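Local atomic coordinates of protein (CD58) (Homo sapiens, PDB entry 1CCZ), a protein that binds the T-cell adhesion receptor CD2 as its cell-surface counter-receptor, through an immunoglobulin-like domain contained in this fragment. Residues 41-46 against 53-58. Numbering follows the deposited sequence.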
loop_
_atom_site.group_PDB
_atom_site.type_symbol
_atom_site.label_atom_id
_atom_site.label_comp_id
_atom_site.label_asym_id
_atom_site.label_seq_id
_atom_site.Cartn_x
_atom_site.Cartn_y
_atom_site.Cartn_z
ATOM N N SER A 41 -0.214 33.800 4.788
ATOM C CA SER A 41 -0.222 33.884 3.319
ATOM C C SER A 41 1.015 33.395 2.587
ATOM O O SER A 41 1.213 33.697 1.406
ATOM C CB SER A 41 -0.484 35.319 2.890
ATOM O OG SER A 41 -1.773 35.717 3.321
ATOM N N GLU A 42 1.860 32.656 3.284
ATOM C CA GLU A 42 3.049 32.133 2.662
ATOM C C GLU A 42 3.072 30.630 2.780
ATOM O O GLU A 42 2.620 30.067 3.771
ATOM C CB GLU A 42 4.280 32.692 3.339
ATOM C CG GLU A 42 4.293 34.182 3.448
ATOM C CD GLU A 42 5.596 34.652 3.995
ATOM O OE1 GLU A 42 5.889 34.327 5.165
ATOM O OE2 GLU A 42 6.345 35.328 3.256
ATOM N N PHE A 43 3.618 29.974 1.771
ATOM C CA PHE A 43 3.714 28.535 1.810
ATOM C C PHE A 43 5.145 28.118 2.054
ATOM O O PHE A 43 6.088 28.752 1.571
ATOM C CB PHE A 43 3.256 27.916 0.500
ATOM C CG PHE A 43 3.686 26.494 0.356
ATOM C CD1 PHE A 43 2.953 25.474 0.944
ATOM C CD2 PHE A 43 4.858 26.173 -0.319
ATOM C CE1 PHE A 43 3.381 24.149 0.865
ATOM C CE2 PHE A 43 5.299 24.838 -0.407
ATOM C CZ PHE A 43 4.557 23.828 0.188
ATOM N N ARG A 44 5.322 27.060 2.831
ATOM C CA ARG A 44 6.654 26.537 3.029
ATOM C C ARG A 44 6.581 25.092 3.483
ATOM O O ARG A 44 5.639 24.693 4.168
ATOM C CB ARG A 44 7.469 27.431 3.980
ATOM C CG ARG A 44 7.333 27.159 5.440
ATOM C CD ARG A 44 8.106 28.193 6.256
ATOM N NE ARG A 44 8.105 29.525 5.648
ATOM C CZ ARG A 44 7.233 30.497 5.941
ATOM N NH1 ARG A 44 6.273 30.303 6.837
ATOM N NH2 ARG A 44 7.327 31.676 5.338
ATOM N N ALA A 45 7.543 24.300 3.018
ATOM C CA ALA A 45 7.620 22.889 3.370
ATOM C C ALA A 45 8.905 22.716 4.183
ATOM O O ALA A 45 9.783 23.574 4.149
ATOM C CB ALA A 45 7.641 22.030 2.110
ATOM N N PHE A 46 9.016 21.619 4.918
ATOM C CA PHE A 46 10.183 21.407 5.747
ATOM C C PHE A 46 10.847 20.071 5.524
ATOM O O PHE A 46 10.243 19.133 5.018
ATOM C CB PHE A 46 9.808 21.511 7.225
ATOM C CG PHE A 46 9.036 22.744 7.568
ATOM C CD1 PHE A 46 7.656 22.785 7.402
ATOM C CD2 PHE A 46 9.687 23.879 8.031
ATOM C CE1 PHE A 46 6.934 23.939 7.689
ATOM C CE2 PHE A 46 8.971 25.041 8.322
ATOM C CZ PHE A 46 7.594 25.068 8.147
ATOM N N VAL A 53 5.906 18.291 -2.019
ATOM C CA VAL A 53 4.553 18.302 -1.461
ATOM C C VAL A 53 3.765 19.442 -2.118
ATOM O O VAL A 53 4.343 20.414 -2.600
ATOM C CB VAL A 53 4.524 18.521 0.095
ATOM C CG1 VAL A 53 5.281 17.426 0.809
ATOM C CG2 VAL A 53 5.099 19.870 0.446
ATOM N N TYR A 54 2.453 19.299 -2.192
ATOM C CA TYR A 54 1.621 20.365 -2.710
ATOM C C TYR A 54 0.485 20.538 -1.700
ATOM O O TYR A 54 -0.153 19.570 -1.285
ATOM C CB TYR A 54 1.040 20.038 -4.065
ATOM C CG TYR A 54 -0.133 20.948 -4.377
ATOM C CD1 TYR A 54 0.059 22.322 -4.556
ATOM C CD2 TYR A 54 -1.441 20.446 -4.458
ATOM C CE1 TYR A 54 -1.013 23.168 -4.806
ATOM C CE2 TYR A 54 -2.513 21.283 -4.705
ATOM C CZ TYR A 54 -2.288 22.644 -4.879
ATOM O OH TYR A 54 -3.342 23.483 -5.122
ATOM N N LEU A 55 0.219 21.776 -1.312
ATOM C CA LEU A 55 -0.812 22.046 -0.325
ATOM C C LEU A 55 -1.968 22.837 -0.915
ATOM O O LEU A 55 -1.801 23.998 -1.309
ATOM C CB LEU A 55 -0.184 22.821 0.835
ATOM C CG LEU A 55 -0.951 23.047 2.135
ATOM C CD1 LEU A 55 -1.766 21.812 2.507
ATOM C CD2 LEU A 55 0.057 23.365 3.226
ATOM N N ASP A 56 -3.139 22.211 -0.983
ATOM C CA ASP A 56 -4.327 22.884 -1.506
ATOM C C ASP A 56 -4.710 24.024 -0.555
ATOM O O ASP A 56 -5.077 23.803 0.594
ATOM C CB ASP A 56 -5.485 21.880 -1.641
ATOM C CG ASP A 56 -6.690 22.461 -2.378
ATOM O OD1 ASP A 56 -6.606 23.567 -2.958
ATOM O OD2 ASP A 56 -7.734 21.795 -2.377
ATOM N N THR A 57 -4.628 25.249 -1.038
ATOM C CA THR A 57 -4.927 26.405 -0.205
ATOM C C THR A 57 -6.396 26.565 0.128
ATOM O O THR A 57 -6.757 27.360 1.000
ATOM C CB THR A 57 -4.489 27.675 -0.888
ATOM O OG1 THR A 57 -5.274 27.837 -2.074
ATOM C CG2 THR A 57 -3.008 27.597 -1.265
ATOM N N VAL A 58 -7.245 25.820 -0.565
ATOM C CA VAL A 58 -8.678 25.911 -0.329
ATOM C C VAL A 58 -9.176 24.950 0.742
ATOM O O VAL A 58 -9.837 25.361 1.705
ATOM C CB VAL A 58 -9.446 25.633 -1.619
ATOM C CG1 VAL A 58 -10.930 25.643 -1.353
ATOM C CG2 VAL A 58 -9.082 26.664 -2.653
#
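V53 CG2 meets two side chains of segment 41-46 at once, the methyl of A45 (CB to CG2, 3.7 Å) and the ring of F43. The ring receives this methyl close to its own plane, at the edge, with F43 CZ 4.0 Å from V53 CG2. The ring atom next to CZ, F43 CE1, lies 3.8 Å from L55 CB, which approaches the ring obliquely. F43 holds CG anti to the backbone N (chi1 164°), a torsion that carries the ring across to the other strand and lets its far end reach both V53 and L55. No hydrogen bond joins the segments, and the contact is between sheets: 42-45 continues from 33-39, whereas 53-55 pairs with 62-64 (Y54 with T63). The short strand axes approach to 8.5 Å and their N-to-C directions differ by 152°, roughly antiparallel. The strand order fits a V-set immunoglobulin domain, where these would be the C'' and D strands at the edge of the sandwich. On the inner side A45 and L55 are buried, L55 also packing on V26 and W28. F43, by contrast, remains exposed. The outward side of strand 42-45 is polar: R44 NH2 forms a salt bridge with E42 OE1 at 3.0 Å, the acceptor lying in the guanidinium plane but met from above the carboxylate plane, while R44 NH1 forms a second with E37 on the adjoining strand.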